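Local coordinates for aclacinomycin-N/aclacinomycin-A oxidase (Streptomyces galilaeus, PDB 2IPI), which uses a bicovalently bound FAD and molecular oxygen to oxidise the terminal sugar in the last two steps of aclacinomycin antibiotic biosynthesis, at residues P125-G130 with V152-H157. Sequence-based numbering, arbitrary orientation.
With FAD (flavin-adenine dinucleotide), chain F.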
ATOM      1  N   PRO A 125     -14.533  -2.369   6.517  1.00 13.57           N
ATOM      2  CA  PRO A 125     -13.284  -2.897   5.976  1.00 14.54           C
ATOM      3  C   PRO A 125     -13.466  -3.809   4.766  1.00 15.11           C
ATOM      4  O   PRO A 125     -12.496  -3.992   4.028  1.00  9.71           O
ATOM      5  CB  PRO A 125     -12.710  -3.736   7.131  1.00 14.81           C
ATOM      6  CG  PRO A 125     -13.927  -4.101   7.926  1.00 14.50           C
ATOM      7  CD  PRO A 125     -14.790  -2.859   7.880  1.00 15.17           C
ATOM      8  N   GLY A 126     -14.649  -4.374   4.556  1.00 12.53           N
ATOM      9  CA  GLY A 126     -14.879  -5.371   3.520  1.00 10.51           C
ATOM     10  C   GLY A 126     -15.023  -4.700   2.164  1.00 11.64           C
ATOM     11  O   GLY A 126     -14.849  -5.305   1.114  1.00  8.99           O
ATOM     12  N   ALA A 127     -15.363  -3.415   2.222  1.00 13.11           N
ATOM     13  CA  ALA A 127     -15.481  -2.611   1.023  1.00 12.13           C
ATOM     14  C   ALA A 127     -14.181  -2.641   0.225  1.00 11.48           C
ATOM     15  O   ALA A 127     -13.122  -2.672   0.848  1.00 12.71           O
ATOM     16  CB  ALA A 127     -15.769  -1.161   1.390  1.00  8.96           C
ATOM     17  N   THR A 128     -14.322  -2.597  -1.085  1.00 11.14           N
ATOM     18  CA  THR A 128     -13.142  -2.490  -1.959  1.00 15.45           C
ATOM     19  C   THR A 128     -12.834  -1.030  -2.198  1.00 12.51           C
ATOM     20  O   THR A 128     -13.684  -0.158  -2.015  1.00 14.66           O
ATOM     21  CB  THR A 128     -13.427  -3.320  -3.227  1.00 21.36           C
ATOM     22  OG1 THR A 128     -12.219  -3.897  -3.732  1.00 34.83           O
ATOM     23  CG2 THR A 128     -13.996  -2.440  -4.319  1.00 14.49           C
ATOM     24  N   LEU A 129     -11.601  -0.692  -2.600  1.00  8.23           N
ATOM     25  CA  LEU A 129     -11.320   0.711  -2.917  1.00  8.67           C
ATOM     26  C   LEU A 129     -12.263   1.182  -4.021  1.00  9.79           C
ATOM     27  O   LEU A 129     -12.852   2.257  -3.922  1.00 14.26           O
ATOM     28  CB  LEU A 129      -9.872   0.907  -3.324  1.00  9.21           C
ATOM     29  CG  LEU A 129      -8.806   0.658  -2.248  1.00 10.11           C
ATOM     30  CD1 LEU A 129      -7.421   1.043  -2.740  1.00  8.36           C
ATOM     31  CD2 LEU A 129      -9.153   1.432  -0.982  1.00 16.33           C
ATOM     32  N   GLY A 130     -12.429   0.355  -5.048  1.00 13.33           N
ATOM     33  CA  GLY A 130     -13.319   0.695  -6.158  1.00 11.58           C
ATOM     34  C   GLY A 130     -14.713   1.044  -5.679  1.00 14.98           C
ATOM     35  O   GLY A 130     -15.326   2.014  -6.129  1.00  8.71           O
ATOM     36  N   VAL A 152      -8.488  -3.893  -4.244  1.00 10.68           N
ATOM     37  CA  VAL A 152      -7.776  -3.873  -2.967  1.00 11.87           C
ATOM     38  C   VAL A 152      -8.746  -3.681  -1.810  1.00 15.42           C
ATOM     39  O   VAL A 152      -9.761  -2.980  -1.916  1.00 11.42           O
ATOM     40  CB  VAL A 152      -6.710  -2.766  -2.928  1.00 11.82           C
ATOM     41  CG1 VAL A 152      -6.134  -2.623  -1.522  1.00 13.51           C
ATOM     42  CG2 VAL A 152      -5.566  -3.057  -3.893  1.00 15.63           C
ATOM     43  N   GLY A 153      -8.501  -4.300  -0.648  1.00 14.22           N
ATOM     44  CA  GLY A 153      -9.407  -4.113   0.476  1.00 10.63           C
ATOM     45  C   GLY A 153      -9.103  -2.877   1.299  1.00 10.14           C
ATOM     46  O   GLY A 153      -7.937  -2.564   1.530  1.00 13.55           O
ATOM     47  N   VAL A 154     -10.112  -2.170   1.788  1.00  7.25           N
ATOM     48  CA  VAL A 154      -9.953  -1.080   2.743  1.00  6.84           C
ATOM     49  C   VAL A 154      -9.342  -1.510   4.079  1.00  6.54           C
ATOM     50  O   VAL A 154      -8.527  -0.771   4.631  1.00 11.63           O
ATOM     51  CB  VAL A 154     -11.320  -0.438   3.043  1.00 12.72           C
ATOM     52  CG1 VAL A 154     -11.305   0.464   4.261  1.00  8.90           C
ATOM     53  CG2 VAL A 154     -11.755   0.359   1.811  1.00  3.94           C
ATOM     54  N   GLY A 155      -9.764  -2.656   4.563  1.00 10.21           N
ATOM     55  CA  GLY A 155      -9.355  -3.262   5.814  1.00  7.94           C
ATOM     56  C   GLY A 155      -7.878  -3.308   6.082  1.00 14.03           C
ATOM     57  O   GLY A 155      -7.392  -2.885   7.141  1.00 11.26           O
ATOM     58  N   GLY A 156      -7.092  -3.845   5.134  1.00 12.10           N
ATOM     59  CA  GLY A 156      -5.662  -3.946   5.437  1.00 11.44           C
ATOM     60  C   GLY A 156      -4.860  -2.936   4.636  1.00 15.48           C
ATOM     61  O   GLY A 156      -3.624  -2.997   4.654  1.00 20.21           O
ATOM     62  N   HIS A 157      -5.570  -2.039   3.957  1.00 12.57           N
ATOM     63  CA  HIS A 157      -4.993  -0.980   3.150  1.00 13.76           C
ATOM     64  C   HIS A 157      -4.875   0.307   3.940  1.00 10.30           C
ATOM     65  O   HIS A 157      -3.851   1.004   3.889  1.00 11.89           O
ATOM     66  CB  HIS A 157      -5.844  -0.745   1.896  1.00 13.99           C
ATOM     67  CG  HIS A 157      -5.457   0.447   1.079  1.00 17.59           C
ATOM     68  ND1 HIS A 157      -4.424   0.410   0.166  1.00 17.89           N
ATOM     69  CD2 HIS A 157      -5.963   1.703   1.016  1.00 19.65           C
ATOM     70  CE1 HIS A 157      -4.312   1.589  -0.418  1.00 19.06           C
ATOM     71  NE2 HIS A 157      -5.231   2.398   0.084  1.00 18.97           N
TER
HETATM   72  PA  FAD F 801      -5.684  -8.595   3.369  1.00 11.55           P
HETATM   73  O1A FAD F 801      -4.888  -9.705   3.017  1.00 11.21           O
HETATM   74  O2A FAD F 801      -7.044  -9.002   3.720  1.00  7.64           O
HETATM   75  O5B FAD F 801      -5.033  -7.780   4.546  1.00 10.01           O
HETATM   76  C5B FAD F 801      -3.716  -7.399   4.545  1.00 14.06           C
HETATM   77  C4B FAD F 801      -3.215  -7.223   5.976  1.00 16.68           C
HETATM   78  O4B FAD F 801      -4.162  -6.493   6.706  1.00 14.10           O
HETATM   79  C3B FAD F 801      -3.121  -8.575   6.707  1.00 14.70           C
HETATM   80  O3B FAD F 801      -2.175  -8.523   7.712  1.00  8.81           O
HETATM   81  C2B FAD F 801      -4.493  -8.719   7.343  1.00 12.35           C
HETATM   82  O2B FAD F 801      -4.555  -9.575   8.452  1.00 12.54           O
HETATM   83  C1B FAD F 801      -4.772  -7.270   7.675  1.00 14.94           C
HETATM   84  N9A FAD F 801      -6.206  -6.967   7.853  1.00 15.63           N
HETATM   85  C8A FAD F 801      -7.199  -7.232   6.995  1.00 15.48           C
HETATM   86  N7A FAD F 801      -8.354  -6.800   7.479  1.00 16.20           N
HETATM   87  C5A FAD F 801      -8.103  -6.275   8.678  1.00 15.46           C
HETATM   88  C6A FAD F 801      -8.913  -5.674   9.633  1.00 17.19           C
HETATM   89  N6A FAD F 801     -10.151  -5.508   9.367  1.00 17.31           N
HETATM   90  N1A FAD F 801      -8.374  -5.214  10.750  1.00 11.54           N
HETATM   91  C2A FAD F 801      -7.077  -5.319  10.920  1.00 13.98           C
HETATM   92  N3A FAD F 801      -6.273  -5.868  10.029  1.00 13.08           N
HETATM   93  C4A FAD F 801      -6.766  -6.356   8.931  1.00 14.49           C
HETATM   94  N1  FAD F 801      -0.979  -0.242  -1.601  1.00  9.87           N
HETATM   95  C2  FAD F 801      -0.820   1.123  -1.653  1.00 10.62           C
HETATM   96  O2  FAD F 801      -0.492   1.762  -0.751  1.00 10.03           O
HETATM   97  N3  FAD F 801      -1.069   1.750  -2.843  1.00 16.41           N
HETATM   98  C4  FAD F 801      -1.473   1.060  -3.972  1.00 15.80           C
HETATM   99  O4  FAD F 801      -1.767   1.674  -4.959  1.00 12.33           O
HETATM  100  C4X FAD F 801      -1.647  -0.323  -3.899  1.00 13.96           C
HETATM  101  N5  FAD F 801      -2.018  -1.062  -4.985  1.00 11.27           N
HETATM  102  C5X FAD F 801      -2.252  -2.395  -4.898  1.00 16.55           C
HETATM  103  C6  FAD F 801      -2.721  -3.110  -6.002  1.00 17.34           C
HETATM  104  C7  FAD F 801      -2.896  -4.459  -5.908  1.00 15.81           C
HETATM  105  C7M FAD F 801      -3.506  -5.140  -7.089  1.00 19.65           C
HETATM  106  C8  FAD F 801      -2.707  -5.123  -4.691  1.00 11.78           C
HETATM  107  C8M FAD F 801      -3.206  -6.541  -4.529  1.00 12.90           C
HETATM  108  C9  FAD F 801      -2.263  -4.379  -3.621  1.00 12.54           C
HETATM  109  C9A FAD F 801      -1.995  -3.035  -3.694  1.00 16.42           C
HETATM  110  N10 FAD F 801      -1.529  -2.323  -2.605  1.00 15.52           N
HETATM  111  C10 FAD F 801      -1.400  -0.969  -2.691  1.00 14.43           C
HETATM  112  C1' FAD F 801      -0.726  -2.981  -1.531  1.00 12.76           C
HETATM  113  C2' FAD F 801      -1.520  -3.528  -0.343  1.00 16.61           C
HETATM  114  O2' FAD F 801      -1.684  -4.904  -0.244  1.00 13.13           O
HETATM  115  C3' FAD F 801      -2.866  -2.873  -0.142  1.00 20.06           C
HETATM  116  O3' FAD F 801      -2.760  -1.488  -0.026  1.00 16.21           O
HETATM  117  C4' FAD F 801      -3.488  -3.648   1.060  1.00 24.00           C
HETATM  118  O4' FAD F 801      -2.592  -4.275   1.885  1.00 21.15           O
HETATM  119  C5' FAD F 801      -4.554  -4.687   0.806  1.00 18.92           C
HETATM  120  O5' FAD F 801      -5.148  -5.073   2.000  1.00 15.33           O
HETATM  121  P   FAD F 801      -6.254  -6.171   1.898  1.00 10.80           P
HETATM  122  O1P FAD F 801      -7.306  -5.916   2.815  1.00  8.88           O
HETATM  123  O2P FAD F 801      -6.677  -6.224   0.566  1.00 17.11           O
HETATM  124  O3P FAD F 801      -5.575  -7.576   2.157  1.00  9.43           O
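Leu-129 reaches across to Val-152 twice, once with its backbone and once with its side chain. Its N donates to Val-152 O at 3.0 Å, and the side chain then runs alongside Val-152. From the backbone outward, CB only brushes Val-152 O, CG comes closer to that oxygen and near Val-152 CB, and there the chain forks. CD1 packs against Val-152 CB and, roughly at right angles to that contact, lies over the face of the His-157 ring, 3.9 Å from its centroid, a CH-pi contact. The other branch, Leu-129 CD2, touches His-157 CD2 and lies within van der Waals distance of Val-154 CG2. His-157 extends its ring opposite the backbone N (chi1 172°), and ND1 shares a short 2.5 Å hydrogen bond with FAD O3' of the ribityl chain; either atom could be the donor.

Two further backbone bonds link the two segments. Val-154 N points almost straight at Ala-127 O (3.2 Å, 174° at the hydrogen), while Gly-155 N uses an in-plane lone pair of Pro-125 O. Two more amides of this glycine-rich turn hold the flavin-side phosphate: Gly-153 N binds FAD O2P at 2.9 Å and Gly-156 N binds FAD O1P. Thr-128 OG1 is hydrogen-bonded to Pro-150 O. The contact lies in the PCMH-type FAD-binding domain: 125-130 leads from strand 120-123 of the five-stranded antiparallel sheet into helix 129-140, and the short, weakly bonded helix at about 154-157 sits between that helix's first turn and the FAD, with Gly-155 O hydrogen-bonded to Tyr-225 OH of strand 221-227.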